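Carbonic anhydrase (Neosartorya fumigata, PDB 6LAC) probably catalyses the reversible hydration of carbon dioxide to hydrogencarbonate, as a zinc-dependent carbonic anhydrase of the beta class. Local coordinates at residues Y9-W21 against W164-L178. The protein carries 1 engineered substitution. Numbering follows the deposited sequence.
Sequences YQLQPLSLDSVPW and WGMVYDKATKRGYQL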
# COMPACT_ATOMS: atom_id res chain seq x y z
N TYR A 9 9.78 -12.20 -22.74
CA TYR A 9 10.36 -11.74 -21.43
C TYR A 9 11.12 -12.90 -20.79
O TYR A 9 10.71 -14.04 -21.01
CB TYR A 9 9.25 -11.21 -20.50
CG TYR A 9 8.28 -12.20 -19.87
CD1 TYR A 9 7.03 -12.46 -20.43
CD2 TYR A 9 8.54 -12.80 -18.64
CE1 TYR A 9 6.11 -13.31 -19.83
CE2 TYR A 9 7.62 -13.65 -18.02
CZ TYR A 9 6.40 -13.90 -18.61
OH TYR A 9 5.51 -14.76 -18.04
N GLN A 10 12.17 -12.64 -20.01
CA GLN A 10 12.79 -13.66 -19.14
C GLN A 10 12.85 -13.18 -17.69
O GLN A 10 12.73 -11.95 -17.46
CB GLN A 10 14.16 -14.07 -19.69
CG GLN A 10 15.27 -13.08 -19.40
CD GLN A 10 16.50 -13.38 -20.23
OE1 GLN A 10 17.33 -12.51 -20.49
NE2 GLN A 10 16.61 -14.62 -20.68
N LEU A 11 13.06 -14.11 -16.75
CA LEU A 11 13.18 -13.86 -15.29
C LEU A 11 14.66 -13.92 -14.97
O LEU A 11 15.28 -14.99 -15.22
CB LEU A 11 12.44 -14.94 -14.48
CG LEU A 11 10.92 -14.87 -14.43
CD1 LEU A 11 10.46 -13.63 -13.69
CD2 LEU A 11 10.34 -14.91 -15.83
N GLN A 12 15.21 -12.83 -14.45
CA GLN A 12 16.63 -12.78 -14.05
C GLN A 12 16.68 -12.65 -12.54
O GLN A 12 16.19 -11.65 -12.00
CB GLN A 12 17.35 -11.61 -14.72
CG GLN A 12 18.75 -11.36 -14.16
CD GLN A 12 19.61 -10.56 -15.10
OE1 GLN A 12 19.95 -10.99 -16.20
NE2 GLN A 12 19.93 -9.34 -14.69
N PRO A 13 17.26 -13.64 -11.82
CA PRO A 13 17.45 -13.53 -10.38
C PRO A 13 18.16 -12.21 -10.04
O PRO A 13 19.14 -11.91 -10.72
CB PRO A 13 18.33 -14.74 -10.02
CG PRO A 13 18.07 -15.72 -11.14
CD PRO A 13 17.78 -14.90 -12.37
N LEU A 14 17.64 -11.43 -9.09
CA LEU A 14 18.28 -10.17 -8.64
C LEU A 14 19.49 -10.53 -7.79
O LEU A 14 19.40 -11.46 -6.96
CB LEU A 14 17.31 -9.31 -7.82
CG LEU A 14 16.05 -8.84 -8.54
CD1 LEU A 14 15.10 -8.16 -7.56
CD2 LEU A 14 16.36 -7.91 -9.69
N SER A 15 20.58 -9.80 -7.95
CA SER A 15 21.63 -9.72 -6.90
C SER A 15 21.36 -8.43 -6.13
O SER A 15 21.27 -7.39 -6.77
CB SER A 15 23.01 -9.75 -7.50
OG SER A 15 23.12 -10.81 -8.43
N LEU A 16 21.19 -8.53 -4.81
CA LEU A 16 20.68 -7.40 -3.99
C LEU A 16 21.58 -6.20 -4.18
O LEU A 16 21.07 -5.08 -4.10
CB LEU A 16 20.61 -7.80 -2.52
CG LEU A 16 19.40 -8.63 -2.15
CD1 LEU A 16 19.40 -9.97 -2.85
CD2 LEU A 16 19.34 -8.80 -0.65
N ASP A 17 22.89 -6.44 -4.38
CA ASP A 17 23.89 -5.35 -4.43
C ASP A 17 23.97 -4.71 -5.81
O ASP A 17 24.83 -3.84 -5.99
CB ASP A 17 25.26 -5.87 -3.98
CG ASP A 17 25.91 -6.92 -4.89
OD1 ASP A 17 27.12 -7.10 -4.78
OD2 ASP A 17 25.19 -7.59 -5.64
N SER A 18 23.17 -5.12 -6.80
CA SER A 18 23.22 -4.51 -8.15
C SER A 18 21.82 -4.57 -8.74
O SER A 18 21.56 -5.32 -9.67
CB SER A 18 24.26 -5.17 -9.02
OG SER A 18 24.02 -6.56 -9.04
N VAL A 19 20.90 -3.82 -8.13
CA VAL A 19 19.53 -3.70 -8.69
C VAL A 19 19.51 -2.43 -9.54
O VAL A 19 20.13 -1.44 -9.17
CB VAL A 19 18.45 -3.77 -7.60
CG1 VAL A 19 18.50 -5.10 -6.85
CG2 VAL A 19 18.53 -2.63 -6.63
N PRO A 20 18.77 -2.47 -10.66
CA PRO A 20 18.79 -1.35 -11.62
C PRO A 20 18.12 -0.07 -11.11
O PRO A 20 18.39 0.99 -11.60
CB PRO A 20 18.06 -1.89 -12.85
CG PRO A 20 17.39 -3.18 -12.45
CD PRO A 20 18.04 -3.64 -11.17
N TRP A 21 17.29 -0.18 -10.05
CA TRP A 21 16.66 0.98 -9.39
C TRP A 21 17.46 1.51 -8.21
O TRP A 21 16.95 2.39 -7.45
CB TRP A 21 15.24 0.61 -8.95
CG TRP A 21 15.17 -0.68 -8.20
CD1 TRP A 21 15.31 -0.85 -6.85
CD2 TRP A 21 14.87 -1.98 -8.73
NE1 TRP A 21 15.13 -2.16 -6.52
CE2 TRP A 21 14.83 -2.86 -7.64
CE3 TRP A 21 14.61 -2.47 -10.01
CZ2 TRP A 21 14.56 -4.22 -7.78
CZ3 TRP A 21 14.32 -3.81 -10.16
CH2 TRP A 21 14.33 -4.67 -9.05
N TRP A 164 10.38 -0.55 -13.70
CA TRP A 164 11.00 -1.89 -13.66
C TRP A 164 9.91 -2.87 -13.23
O TRP A 164 9.05 -2.51 -12.38
CB TRP A 164 12.16 -1.92 -12.69
CG TRP A 164 13.17 -0.83 -12.93
CD1 TRP A 164 13.27 0.33 -12.25
CD2 TRP A 164 14.20 -0.83 -13.95
NE1 TRP A 164 14.33 1.05 -12.72
CE2 TRP A 164 14.88 0.40 -13.79
CE3 TRP A 164 14.54 -1.69 -15.00
CZ2 TRP A 164 15.96 0.75 -14.61
CZ3 TRP A 164 15.61 -1.33 -15.81
CH2 TRP A 164 16.29 -0.13 -15.61
N GLY A 165 9.91 -4.08 -13.72
CA GLY A 165 9.05 -5.16 -13.22
C GLY A 165 9.86 -6.21 -12.52
O GLY A 165 10.95 -6.60 -13.01
N MET A 166 9.34 -6.71 -11.42
CA MET A 166 9.94 -7.91 -10.83
C MET A 166 8.87 -8.77 -10.21
O MET A 166 7.72 -8.33 -10.05
CB MET A 166 10.99 -7.55 -9.82
CG MET A 166 10.46 -6.81 -8.70
SD MET A 166 11.59 -6.72 -7.28
CE MET A 166 11.51 -8.37 -6.59
N VAL A 167 9.24 -10.00 -9.90
CA VAL A 167 8.38 -10.92 -9.10
C VAL A 167 9.15 -11.46 -7.93
O VAL A 167 10.32 -11.85 -8.07
CB VAL A 167 7.85 -12.05 -9.96
CG1 VAL A 167 6.86 -12.88 -9.18
CG2 VAL A 167 7.28 -11.58 -11.25
N TYR A 168 8.52 -11.44 -6.78
CA TYR A 168 9.09 -11.95 -5.53
C TYR A 168 8.56 -13.35 -5.29
O TYR A 168 7.38 -13.61 -5.39
CB TYR A 168 8.68 -11.02 -4.42
CG TYR A 168 8.83 -11.57 -3.04
CD1 TYR A 168 10.06 -11.93 -2.53
CD2 TYR A 168 7.72 -11.67 -2.20
CE1 TYR A 168 10.17 -12.46 -1.23
CE2 TYR A 168 7.81 -12.13 -0.90
CZ TYR A 168 9.04 -12.55 -0.44
OH TYR A 168 9.14 -13.02 0.87
N ASP A 169 9.50 -14.24 -4.94
CA ASP A 169 9.18 -15.65 -4.60
C ASP A 169 9.49 -15.91 -3.12
O ASP A 169 10.69 -15.96 -2.77
CB ASP A 169 10.03 -16.56 -5.49
CG ASP A 169 9.66 -18.02 -5.39
OD1 ASP A 169 9.26 -18.45 -4.29
OD2 ASP A 169 9.74 -18.70 -6.45
N LYS A 170 8.45 -16.02 -2.29
CA LYS A 170 8.64 -16.17 -0.83
C LYS A 170 9.22 -17.56 -0.53
O LYS A 170 9.65 -17.72 0.59
CB LYS A 170 7.36 -15.85 -0.07
CG LYS A 170 6.21 -16.78 -0.33
CD LYS A 170 5.01 -16.45 0.51
CE LYS A 170 3.76 -17.23 0.16
NZ LYS A 170 3.22 -16.90 -1.17
N ALA A 171 9.20 -18.48 -1.48
CA ALA A 171 9.73 -19.86 -1.24
C ALA A 171 11.26 -19.87 -1.42
O ALA A 171 11.97 -20.42 -0.53
CB ALA A 171 8.96 -20.86 -2.07
N THR A 172 11.79 -19.30 -2.50
CA THR A 172 13.25 -19.12 -2.75
C THR A 172 13.81 -17.89 -2.03
O THR A 172 15.04 -17.67 -2.05
CB THR A 172 13.54 -19.09 -4.25
OG1 THR A 172 12.90 -17.92 -4.78
CG2 THR A 172 13.05 -20.31 -5.00
N LYS A 173 12.94 -17.06 -1.41
CA LYS A 173 13.34 -15.83 -0.70
C LYS A 173 14.20 -14.94 -1.61
O LYS A 173 15.25 -14.40 -1.18
CB LYS A 173 13.97 -16.25 0.63
CG LYS A 173 13.05 -17.11 1.49
CD LYS A 173 13.52 -17.24 2.93
CE LYS A 173 12.61 -18.06 3.82
NZ LYS A 173 12.76 -17.66 5.25
N ARG A 174 13.75 -14.79 -2.85
CA ARG A 174 14.49 -14.06 -3.91
C ARG A 174 13.50 -13.25 -4.74
O ARG A 174 12.37 -13.68 -4.90
CB ARG A 174 15.22 -15.00 -4.87
CG ARG A 174 16.51 -15.63 -4.37
CD ARG A 174 17.55 -15.59 -5.49
NE ARG A 174 18.48 -16.72 -5.51
CZ ARG A 174 19.55 -16.81 -6.30
NH1 ARG A 174 19.84 -15.82 -7.12
NH2 ARG A 174 20.33 -17.87 -6.25
N GLY A 175 13.99 -12.18 -5.36
CA GLY A 175 13.27 -11.45 -6.41
C GLY A 175 13.84 -11.78 -7.77
O GLY A 175 15.07 -12.11 -7.88
N TYR A 176 13.04 -11.66 -8.81
CA TYR A 176 13.44 -11.91 -10.19
C TYR A 176 12.98 -10.74 -11.04
O TYR A 176 11.77 -10.45 -11.07
CB TYR A 176 12.85 -13.23 -10.69
CG TYR A 176 13.16 -14.40 -9.79
CD1 TYR A 176 14.16 -15.30 -10.11
CD2 TYR A 176 12.55 -14.55 -8.56
CE1 TYR A 176 14.45 -16.37 -9.27
CE2 TYR A 176 12.84 -15.60 -7.70
CZ TYR A 176 13.82 -16.52 -8.05
OH TYR A 176 14.10 -17.51 -7.14
N GLN A 177 13.91 -10.09 -11.72
CA GLN A 177 13.57 -9.01 -12.63
C GLN A 177 12.95 -9.58 -13.90
O GLN A 177 13.46 -10.62 -14.45
CB GLN A 177 14.81 -8.17 -12.91
CG GLN A 177 14.46 -6.99 -13.77
CD GLN A 177 15.66 -6.15 -14.11
OE1 GLN A 177 16.77 -6.41 -13.64
NE2 GLN A 177 15.41 -5.11 -14.87
N LEU A 178 11.95 -8.94 -14.43
CA LEU A 178 11.42 -9.26 -15.77
C LEU A 178 12.23 -8.47 -16.80
O LEU A 178 12.20 -7.27 -16.75
CB LEU A 178 9.93 -8.97 -15.81
CG LEU A 178 9.12 -10.07 -15.14
CD1 LEU A 178 7.81 -9.55 -14.57
CD2 LEU A 178 8.88 -11.21 -16.11
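Leu-14 and Met-166 cross at about a right angle, with Leu-14 CD1 3.7 Å from Met-166 CE. The other methyl of Leu-14, CD2, rests 3.6 Å from Gln-177 CB. Met-166 SD also touches the six-membered ring of Trp-21 obliquely, a Met-aromatic contact. Trp-21 CE3 then reaches Trp-164 CG at 3.6 Å, the two ring planes inclined at 52°. Trp-164 CG lies beside its backbone N (chi1 -52°), and Pro-20 CB sits over one face of the six-membered ring, a CH-pi contact. Pro-20 CG also lies 3.5 Å from Gln-177 OE1, and the two side chains run past each other in opposite directions. On the face opposite Gln-12 and Gln-177, Leu-11 CD1 packs against Tyr-176 CB and Leu-178 CD2, and Pro-13 lies against the Tyr-176 ring.

The Arg-174 guanidinium lies obliquely against Pro-13 CB. The hydrogen bonds across the contact are all between backbone atoms. Gln-12 and Gln-177 form an antiparallel hydrogen-bonded pair, 2.8 Å both from Gln-12 N to Gln-177 O and from Gln-177 N to Gln-12 O. Leu-14 N gives a nearly straight bond (174°) to Gly-175 O. Trp-21 NE1 bonds to Ser-45 O and Trp-164 NE1 to Asn-83 OD1.

Strand 11-13 thus joins the sheet of this beta-class enzyme as the outermost strand within this chain. Main-chain bonds set its register, with apolar packing on both sides.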